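Local coordinates for mitotic checkpoint control protein kinase BUB1 (Drosophila melanogaster, PDB 6JKK) that probably binds ATP and acts as a protein kinase of the mitotic checkpoint at the kinetochore, represented here by its kinase domain, at residues G38-L43 against Y119-N124; R88-W93 against N125-I130; F261-E266 against P278-P283. All blocks are in the same frame, centred on the assembly; numbering follows the deposited sequence.

Contact 1 of 3, residues G38-L43 against Y119-N124; sequences GHVKRL and YALVGN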
loop_
_atom_site.group_PDB
_atom_site.type_symbol
_atom_site.label_atom_id
_atom_site.label_comp_id
_atom_site.label_asym_id
_atom_site.label_seq_id
_atom_site.Cartn_x
_atom_site.Cartn_y
_atom_site.Cartn_z
ATOM N N GLY A 38 -25.181 14.898 9.133
ATOM C CA GLY A 38 -25.021 16.262 8.677
ATOM C C GLY A 38 -23.591 16.714 8.909
ATOM O O GLY A 38 -22.880 17.087 7.972
ATOM N N HIS A 39 -23.154 16.654 10.162
ATOM C CA HIS A 39 -21.856 17.209 10.526
ATOM C C HIS A 39 -21.006 16.207 11.295
ATOM O O HIS A 39 -21.431 15.690 12.331
ATOM C CB HIS A 39 -22.034 18.477 11.363
ATOM C CG HIS A 39 -20.738 19.119 11.766
ATOM N ND1 HIS A 39 -19.930 19.783 10.870
ATOM C CD2 HIS A 39 -20.112 19.191 12.966
ATOM C CE1 HIS A 39 -18.861 20.244 11.501
ATOM N NE2 HIS A 39 -18.947 19.897 12.772
ATOM N N VAL A 40 -19.805 15.941 10.782
ATOM C CA VAL A 40 -18.853 15.071 11.453
ATOM C C VAL A 40 -17.911 15.937 12.278
ATOM O O VAL A 40 -17.289 16.856 11.740
ATOM C CB VAL A 40 -18.030 14.263 10.429
ATOM C CG1 VAL A 40 -16.827 13.615 11.087
ATOM C CG2 VAL A 40 -18.895 13.211 9.761
ATOM N N LYS A 41 -17.821 15.660 13.579
ATOM C CA LYS A 41 -16.931 16.411 14.465
ATOM C C LYS A 41 -15.471 16.105 14.155
ATOM O O LYS A 41 -15.130 15.008 13.694
ATOM C CB LYS A 41 -17.205 16.084 15.940
ATOM C CG LYS A 41 -18.607 16.419 16.435
ATOM C CD LYS A 41 -18.831 15.870 17.844
ATOM C CE LYS A 41 -20.232 16.176 18.337
ATOM N NZ LYS A 41 -21.250 15.821 17.305
ATOM N N ARG A 42 -14.607 17.081 14.407
ATOM C CA ARG A 42 -13.171 16.875 14.327
ATOM C C ARG A 42 -12.779 15.828 15.368
ATOM O O ARG A 42 -13.215 15.899 16.515
ATOM C CB ARG A 42 -12.451 18.205 14.576
ATOM C CG ARG A 42 -10.984 18.226 14.185
ATOM C CD ARG A 42 -10.431 19.651 14.230
ATOM N NE ARG A 42 -10.848 20.439 13.071
ATOM C CZ ARG A 42 -10.039 20.776 12.071
ATOM N NH1 ARG A 42 -8.766 20.402 12.095
ATOM N NH2 ARG A 42 -10.496 21.492 11.050
ATOM N N LEU A 43 -11.993 14.834 14.968
ATOM C CA LEU A 43 -11.546 13.814 15.907
ATOM C C LEU A 43 -10.697 14.458 16.993
ATOM O O LEU A 43 -9.903 15.354 16.714
ATOM C CB LEU A 43 -10.735 12.734 15.185
ATOM C CG LEU A 43 -11.493 11.774 14.260
ATOM C CD1 LEU A 43 -10.517 10.900 13.475
ATOM C CD2 LEU A 43 -12.447 10.909 15.054
ATOM N N TYR A 119 -16.289 0.510 9.277
ATOM C CA TYR A 119 -17.373 1.464 9.474
ATOM C C TYR A 119 -17.033 2.791 8.815
ATOM O O TYR A 119 -15.855 3.174 8.721
ATOM C CB TYR A 119 -17.655 1.670 10.970
ATOM C CG TYR A 119 -18.190 0.425 11.635
ATOM C CD1 TYR A 119 -17.348 -0.427 12.341
ATOM C CD2 TYR A 119 -19.531 0.084 11.527
ATOM C CE1 TYR A 119 -17.834 -1.577 12.935
ATOM C CE2 TYR A 119 -20.026 -1.058 12.117
ATOM C CZ TYR A 119 -19.176 -1.884 12.820
ATOM O OH TYR A 119 -19.677 -3.025 13.406
ATOM N N ALA A 120 -18.071 3.486 8.356
ATOM C CA ALA A 120 -17.894 4.777 7.700
ATOM C C ALA A 120 -18.869 5.799 8.252
ATOM O O ALA A 120 -20.080 5.587 8.242
ATOM C CB ALA A 120 -18.079 4.642 6.185
ATOM N N LEU A 121 -18.336 6.915 8.734
ATOM C CA LEU A 121 -19.178 8.026 9.141
ATOM C C LEU A 121 -18.978 9.107 8.090
ATOM O O LEU A 121 -17.868 9.619 7.917
ATOM C CB LEU A 121 -18.763 8.522 10.524
ATOM C CG LEU A 121 -19.648 9.548 11.223
ATOM C CD1 LEU A 121 -21.023 8.954 11.507
ATOM C CD2 LEU A 121 -18.984 10.028 12.508
ATOM N N VAL A 122 -20.047 9.428 7.370
ATOM C CA VAL A 122 -19.955 10.309 6.208
ATOM C C VAL A 122 -20.827 11.559 6.358
ATOM O O VAL A 122 -22.055 11.488 6.259
ATOM C CB VAL A 122 -20.335 9.541 4.923
ATOM C CG1 VAL A 122 -20.234 10.442 3.721
ATOM C CG2 VAL A 122 -19.429 8.327 4.748
ATOM N N GLY A 123 -20.190 12.704 6.599
ATOM C CA GLY A 123 -20.913 13.948 6.770
ATOM C C GLY A 123 -20.826 14.837 5.549
ATOM O O GLY A 123 -20.155 14.496 4.571
ATOM N N ASN A 124 -21.505 15.977 5.606
ATOM C CA ASN A 124 -21.451 16.950 4.527
ATOM C C ASN A 124 -20.015 17.457 4.356
ATOM O O ASN A 124 -19.571 17.742 3.245
ATOM C CB ASN A 124 -22.362 18.144 4.831
ATOM C CG ASN A 124 -23.804 17.743 5.140
ATOM O OD1 ASN A 124 -24.316 16.742 4.641
ATOM N ND2 ASN A 124 -24.466 18.550 5.960
#

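Contact 2 of 3, residues R88-W93 against N125-I130; sequences RPTNYW and NSSVYI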
loop_
_atom_site.group_PDB
_atom_site.type_symbol
_atom_site.label_atom_id
_atom_site.label_comp_id
_atom_site.label_asym_id
_atom_site.label_seq_id
_atom_site.Cartn_x
_atom_site.Cartn_y
_atom_site.Cartn_z
ATOM N N ARG A 88 -11.063 15.889 5.085
ATOM C CA ARG A 88 -11.867 16.969 4.516
ATOM C C ARG A 88 -11.252 17.386 3.175
ATOM O O ARG A 88 -10.033 17.538 3.073
ATOM C CB ARG A 88 -11.909 18.174 5.463
ATOM C CG ARG A 88 -12.521 17.876 6.833
ATOM C CD ARG A 88 -12.293 19.007 7.829
ATOM N NE ARG A 88 -10.884 19.378 7.862
ATOM C CZ ARG A 88 -9.972 18.800 8.638
ATOM N NH1 ARG A 88 -10.316 17.825 9.472
ATOM N NH2 ARG A 88 -8.710 19.203 8.580
ATOM N N PRO A 89 -12.084 17.523 2.129
ATOM C CA PRO A 89 -13.517 17.203 2.126
ATOM C C PRO A 89 -13.719 15.698 2.170
ATOM O O PRO A 89 -12.750 14.946 2.090
ATOM C CB PRO A 89 -13.990 17.745 0.776
ATOM C CG PRO A 89 -12.785 17.660 -0.097
ATOM C CD PRO A 89 -11.620 17.973 0.804
ATOM N N THR A 90 -14.966 15.278 2.315
ATOM C CA THR A 90 -15.316 13.862 2.369
ATOM C C THR A 90 -14.694 13.102 1.201
ATOM O O THR A 90 -14.858 13.492 0.041
ATOM C CB THR A 90 -16.843 13.710 2.348
ATOM O OG1 THR A 90 -17.418 14.579 3.336
ATOM C CG2 THR A 90 -17.259 12.272 2.617
ATOM N N ASN A 91 -13.945 12.045 1.508
ATOM C CA ASN A 91 -13.347 11.223 0.465
ATOM C C ASN A 91 -14.248 10.025 0.172
ATOM O O ASN A 91 -14.072 8.941 0.736
ATOM C CB ASN A 91 -11.937 10.778 0.867
ATOM C CG ASN A 91 -11.133 10.251 -0.310
ATOM O OD1 ASN A 91 -11.695 9.782 -1.305
ATOM N ND2 ASN A 91 -9.811 10.325 -0.205
ATOM N N TYR A 92 -15.240 10.237 -0.688
ATOM C CA TYR A 92 -16.142 9.159 -1.077
ATOM C C TYR A 92 -15.364 8.130 -1.878
ATOM O O TYR A 92 -15.607 6.926 -1.767
ATOM C CB TYR A 92 -17.293 9.700 -1.923
ATOM C CG TYR A 92 -18.192 10.665 -1.189
ATOM C CD1 TYR A 92 -19.217 10.205 -0.373
ATOM C CD2 TYR A 92 -18.017 12.041 -1.312
ATOM C CE1 TYR A 92 -20.042 11.083 0.296
ATOM C CE2 TYR A 92 -18.844 12.929 -0.646
ATOM C CZ TYR A 92 -19.849 12.437 0.159
ATOM O OH TYR A 92 -20.676 13.298 0.838
ATOM N N TRP A 93 -14.423 8.616 -2.682
ATOM C CA TRP A 93 -13.668 7.766 -3.601
ATOM C C TRP A 93 -12.932 6.645 -2.885
ATOM O O TRP A 93 -12.929 5.499 -3.341
ATOM C CB TRP A 93 -12.683 8.616 -4.406
ATOM C CG TRP A 93 -11.880 7.837 -5.408
ATOM C CD1 TRP A 93 -10.554 7.486 -5.317
ATOM C CD2 TRP A 93 -12.349 7.313 -6.655
ATOM N NE1 TRP A 93 -10.179 6.775 -6.438
ATOM C CE2 TRP A 93 -11.261 6.659 -7.272
ATOM C CE3 TRP A 93 -13.586 7.336 -7.311
ATOM C CZ2 TRP A 93 -11.380 6.033 -8.518
ATOM C CZ3 TRP A 93 -13.699 6.715 -8.540
ATOM C CH2 TRP A 93 -12.606 6.073 -9.132
ATOM N N ASN A 125 -19.300 17.535 5.477
ATOM C CA ASN A 125 -18.014 18.219 5.569
ATOM C C ASN A 125 -16.799 17.301 5.518
ATOM O O ASN A 125 -15.734 17.684 5.017
ATOM C CB ASN A 125 -17.970 18.983 6.891
ATOM C CG ASN A 125 -18.123 18.058 8.104
ATOM O OD1 ASN A 125 -19.016 17.199 8.146
ATOM N ND2 ASN A 125 -17.238 18.222 9.086
ATOM N N SER A 126 -16.944 16.099 6.065
ATOM C CA SER A 126 -15.812 15.200 6.212
ATOM C C SER A 126 -16.284 13.777 6.403
ATOM O O SER A 126 -17.459 13.526 6.707
ATOM C CB SER A 126 -14.954 15.601 7.414
ATOM O OG SER A 126 -15.734 15.672 8.594
ATOM N N SER A 127 -15.356 12.847 6.205
ATOM C CA SER A 127 -15.607 11.432 6.413
ATOM C C SER A 127 -14.696 10.947 7.532
ATOM O O SER A 127 -13.636 11.536 7.783
ATOM C CB SER A 127 -15.306 10.644 5.134
ATOM O OG SER A 127 -14.028 10.981 4.604
ATOM N N VAL A 128 -15.122 9.891 8.217
ATOM C CA VAL A 128 -14.239 9.154 9.111
ATOM C C VAL A 128 -14.366 7.690 8.742
ATOM O O VAL A 128 -15.462 7.133 8.788
ATOM C CB VAL A 128 -14.600 9.341 10.600
ATOM C CG1 VAL A 128 -13.802 8.370 11.453
ATOM C CG2 VAL A 128 -14.327 10.781 11.056
ATOM N N TYR A 129 -13.252 7.083 8.340
ATOM C CA TYR A 129 -13.216 5.662 8.009
ATOM C C TYR A 129 -12.463 4.888 9.089
ATOM O O TYR A 129 -11.354 5.258 9.492
ATOM C CB TYR A 129 -12.570 5.448 6.630
ATOM C CG TYR A 129 -13.371 6.075 5.506
ATOM C CD1 TYR A 129 -14.743 5.863 5.407
ATOM C CD2 TYR A 129 -12.763 6.894 4.563
ATOM C CE1 TYR A 129 -15.481 6.439 4.392
ATOM C CE2 TYR A 129 -13.492 7.478 3.548
ATOM C CZ TYR A 129 -14.850 7.249 3.470
ATOM O OH TYR A 129 -15.575 7.830 2.455
ATOM N N ILE A 130 -13.080 3.809 9.556
ATOM C CA ILE A 130 -12.524 2.996 10.625
ATOM C C ILE A 130 -12.028 1.660 10.067
ATOM O O ILE A 130 -12.804 0.901 9.473
ATOM C CB ILE A 130 -13.587 2.748 11.707
ATOM C CG1 ILE A 130 -14.029 4.092 12.301
ATOM C CG2 ILE A 130 -13.040 1.834 12.790
ATOM C CD1 ILE A 130 -15.175 4.017 13.312
#

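Contact 3 of 3, residues F261-E266 against P278-P283; sequences FGRYME and PKTNVP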
loop_
_atom_site.group_PDB
_atom_site.type_symbol
_atom_site.label_atom_id
_atom_site.label_comp_id
_atom_site.label_asym_id
_atom_site.label_seq_id
_atom_site.Cartn_x
_atom_site.Cartn_y
_atom_site.Cartn_z
ATOM N N PHE A 261 18.255 -0.806 1.940
ATOM C CA PHE A 261 19.338 0.157 2.076
ATOM C C PHE A 261 19.146 1.184 3.193
ATOM O O PHE A 261 20.088 1.888 3.561
ATOM C CB PHE A 261 19.600 0.852 0.728
ATOM C CG PHE A 261 19.968 -0.100 -0.384
ATOM C CD1 PHE A 261 21.076 -0.935 -0.260
ATOM C CD2 PHE A 261 19.218 -0.150 -1.551
ATOM C CE1 PHE A 261 21.422 -1.815 -1.279
ATOM C CE2 PHE A 261 19.553 -1.022 -2.575
ATOM C CZ PHE A 261 20.655 -1.859 -2.440
ATOM N N GLY A 262 17.936 1.274 3.735
ATOM C CA GLY A 262 17.663 2.246 4.782
ATOM C C GLY A 262 17.560 3.664 4.249
ATOM O O GLY A 262 17.459 4.626 5.018
ATOM N N ARG A 263 17.583 3.795 2.926
ATOM C CA ARG A 263 17.532 5.102 2.286
ATOM C C ARG A 263 16.470 5.116 1.203
ATOM O O ARG A 263 16.125 4.072 0.656
ATOM C CB ARG A 263 18.881 5.452 1.661
ATOM C CG ARG A 263 19.988 5.768 2.647
ATOM C CD ARG A 263 21.252 6.152 1.896
ATOM N NE ARG A 263 21.763 5.030 1.115
ATOM C CZ ARG A 263 22.799 4.278 1.475
ATOM N NH1 ARG A 263 23.453 4.536 2.603
ATOM N NH2 ARG A 263 23.190 3.273 0.703
ATOM N N TYR A 264 15.958 6.298 0.879
ATOM C CA TYR A 264 14.960 6.404 -0.181
ATOM C C TYR A 264 15.592 6.268 -1.564
ATOM O O TYR A 264 16.767 6.576 -1.756
ATOM C CB TYR A 264 14.144 7.693 -0.027
ATOM C CG TYR A 264 13.325 7.674 1.246
ATOM C CD1 TYR A 264 12.262 6.789 1.389
ATOM C CD2 TYR A 264 13.628 8.515 2.312
ATOM C CE1 TYR A 264 11.519 6.744 2.546
ATOM C CE2 TYR A 264 12.886 8.479 3.477
ATOM C CZ TYR A 264 11.833 7.589 3.587
ATOM O OH TYR A 264 11.087 7.541 4.742
ATOM N N MET A 265 14.811 5.779 -2.519
ATOM C CA MET A 265 15.316 5.499 -3.856
ATOM C C MET A 265 15.449 6.750 -4.718
ATOM O O MET A 265 14.507 7.534 -4.852
ATOM C CB MET A 265 14.399 4.495 -4.553
ATOM C CG MET A 265 14.848 4.106 -5.956
ATOM S SD MET A 265 13.726 2.920 -6.719
ATOM C CE MET A 265 12.302 3.953 -7.083
ATOM N N GLU A 266 16.631 6.930 -5.292
ATOM C CA GLU A 266 16.815 7.879 -6.372
ATOM C C GLU A 266 17.120 7.081 -7.622
ATOM O O GLU A 266 18.031 6.248 -7.644
ATOM C CB GLU A 266 17.972 8.825 -6.090
ATOM C CG GLU A 266 17.934 9.472 -4.731
ATOM C CD GLU A 266 19.160 10.318 -4.504
ATOM O OE1 GLU A 266 20.003 9.933 -3.664
ATOM O OE2 GLU A 266 19.290 11.354 -5.189
ATOM N N PRO A 278 18.161 2.175 -9.654
ATOM C CA PRO A 278 18.468 3.028 -8.502
ATOM C C PRO A 278 19.916 3.487 -8.548
ATOM O O PRO A 278 20.775 2.773 -9.078
ATOM C CB PRO A 278 18.255 2.092 -7.310
ATOM C CG PRO A 278 17.241 1.089 -7.801
ATOM C CD PRO A 278 17.602 0.870 -9.250
ATOM N N LYS A 279 20.183 4.666 -7.997
ATOM C CA LYS A 279 21.528 5.225 -7.966
ATOM C C LYS A 279 22.445 4.348 -7.112
ATOM O O LYS A 279 23.653 4.266 -7.344
ATOM C CB LYS A 279 21.458 6.641 -7.400
ATOM C CG LYS A 279 22.678 7.496 -7.633
ATOM C CD LYS A 279 22.328 8.949 -7.358
ATOM C CE LYS A 279 23.557 9.828 -7.370
ATOM N NZ LYS A 279 23.187 11.257 -7.156
ATOM N N THR A 280 21.841 3.683 -6.132
ATOM C CA THR A 280 22.557 2.815 -5.202
ATOM C C THR A 280 22.985 1.497 -5.849
ATOM O O THR A 280 22.164 0.784 -6.426
ATOM C CB THR A 280 21.671 2.496 -3.973
ATOM O OG1 THR A 280 21.342 3.711 -3.289
ATOM C CG2 THR A 280 22.393 1.566 -3.018
ATOM N N ASN A 281 24.273 1.179 -5.749
ATOM C CA ASN A 281 24.772 -0.117 -6.191
ATOM C C ASN A 281 24.432 -1.210 -5.181
ATOM O O ASN A 281 24.758 -1.092 -4.000
ATOM C CB ASN A 281 26.289 -0.066 -6.392
ATOM C CG ASN A 281 26.710 0.922 -7.467
ATOM O OD1 ASN A 281 26.134 0.957 -8.554
ATOM N ND2 ASN A 281 27.720 1.730 -7.165
ATOM N N VAL A 282 23.767 -2.264 -5.645
ATOM C CA VAL A 282 23.561 -3.456 -4.830
ATOM C C VAL A 282 24.936 -4.056 -4.543
ATOM O O VAL A 282 25.724 -4.251 -5.467
ATOM C CB VAL A 282 22.707 -4.499 -5.570
ATOM C CG1 VAL A 282 22.354 -5.652 -4.646
ATOM C CG2 VAL A 282 21.438 -3.852 -6.131
ATOM N N PRO A 283 25.245 -4.318 -3.260
ATOM C CA PRO A 283 26.548 -4.900 -2.898
ATOM C C PRO A 283 26.781 -6.245 -3.592
ATOM O O PRO A 283 25.838 -7.025 -3.694
ATOM C CB PRO A 283 26.431 -5.094 -1.381
ATOM C CG PRO A 283 25.409 -4.081 -0.943
ATOM C CD PRO A 283 24.425 -3.999 -2.075
HETATM O O HOH W 1 19.058 5.001 -4.979
#

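Contact 1 of 3, residues G38-L43 against Y119-N124
Gly-38 and Val-40, on the loop that leaves edge strand 34-36, lie against the end of strand 119-122 and the turn that begins at Gly-123: a mostly apolar contact with one backbone hydrogen bond, at the outer side of the kinase N-lobe sheet. Strand 34-36 pairs in parallel with 119-122, and the loop continues past the strand end. Val-40 supplies the bump. With CG1 anti to the backbone N (chi1 166°), its CG2 is brought down on the backbone, 3.5 Å from Gly-123 N, and it also packs on Leu-121, whose CG is 4.0 Å from Val-40 CG2. A side chain on Gly-123 would run into this methyl, so the missing CB makes the hollow that receives it. At the exposed end, Asn-124 N donates to Gly-38 O over 3.0 Å, at 162°. Around the site, Val-40 O takes the amide of Asn-125, and the Val-40 side chain also packs on Val-128 and Gln-86. Asn-124 ND2 lies near Gly-38 O, but at too poor an angle to bond. Between these two segments the hold is therefore one main-chain bond and methyl contact, without charge; the side-chain amides of Asn-125 and Gln-86 add to it.

Contact 2 of 3, residues R88-W93 against N125-I130
Thr-90 and Asn-91, in the linker from strand 80-87 to helix 92-104, meet Ser-126 and the start of strand 127-132, at Ser-127 and Tyr-129. By kinase topology these are the β3-αC linker and β5 of the N-lobe. Thr-90 can be followed outward. Its CB rests 4.1 Å from Ser-126 C and then forks. OG1 comes close to Ser-126 N without suitable bonding geometry, and its hydrogen-bond partner is instead Gly-123 O, in the preceding turn. CG2, placed anti to the backbone N, reaches Ser-127 CB at 3.6 Å and also lies over the rim of one face of the Tyr-92 ring, so this methyl is wedged between strand and helix start. Upstream, Arg-88 lays its CG on Ser-126 CB at 3.4 Å; the peptide between Arg-88 and Pro-89 is cis. Ser-126 OG is buried here with no partner in the model.

The polar grip falls on Asn-91. Its N donates to Ser-127 OG (3.3 Å, 163°), and its O accepts from Tyr-129 OH over a short 2.5 Å, the hydroxyl standing 48° out of the carbonyl plane while Asn-91 O lies in plane at the edge of the Tyr-129 ring. A phenylalanine in place of Tyr-129 would lack that hydroxyl and would probably leave Asn-91 O without this donor and the linker less firmly tied to the strand. Asn-91 is also the N-cap of helix 92-104, its OD1 taking Glu-94 N and its ND2 reaching Glu-87 OE1. Two hydroxyls of one strand thus hold the backbone of the residue whose side chain caps the helix, which suggests that hydrogen bonding to β5 helps to set the position of the helix start.

Contact 3 of 3, residues F261-E266 against P278-P283
Thr-280 pushes its CG2 methyl squarely onto the ring of Phe-261, 3.7 Å from the centroid and only 2° off the ring normal, a centred CH-pi contact. That methyl stands anti to the Thr-280 backbone N, and it lies about equally far from all six ring carbons. Pro-283 fits against the same ring from the side, its CD in the ring plane and 3.8 Å from Phe-261 CE1, while Val-282 approaches Phe-261 CZ with its CG2 at 4.3 Å. The aromatic ring thus fills the concave inner side of the turning 280-283 chain. Phe-261 closes helix 246-261, by sequence and position the αF helix of the kinase C-lobe; the first segment leads into strand 267-269, and the second starts at the end of strand 276-278 and runs on toward helix 288-299. His-257, one helical turn earlier, meets the Phe-261 ring edge-to-face. Farther along, a second bump is Pro-278, whose CG leans on Met-265 SD at 4.1 Å. Beside it the backbones join: Lys-279 N donates to Glu-266 O over 2.7 Å. One water fills the notch between the chains, accepting from Glu-266 N at 3.1 Å and from Thr-280 N at 3.3 Å.

Overall arrangement
Contacts 1 and 2 form one continuous patch of the N-lobe, their centres 7 Å apart. Their segments alternate along the chain: contact 1 contributes strand 119-122 and contact 2 strand 127-132, antiparallel neighbours in the sheet, joined by a probable hydrogen bond from Val-128 N to Leu-121 O, 2.8 Å. Contact 2 is nearer to Lys-85, the predicted ATP-binding lysine: the Tyr-129 side chain is about 5 Å from that of Lys-85, against about 11 Å for Leu-121 in contact 1. A bound glycerol, probably from the crystallisation liquor, lies about 4 Å from the Tyr-129 side chain. Contact 3 belongs to the C-lobe, across the chain's centre, with centres 42 Å from contact 1 and 36 Å from contact 2.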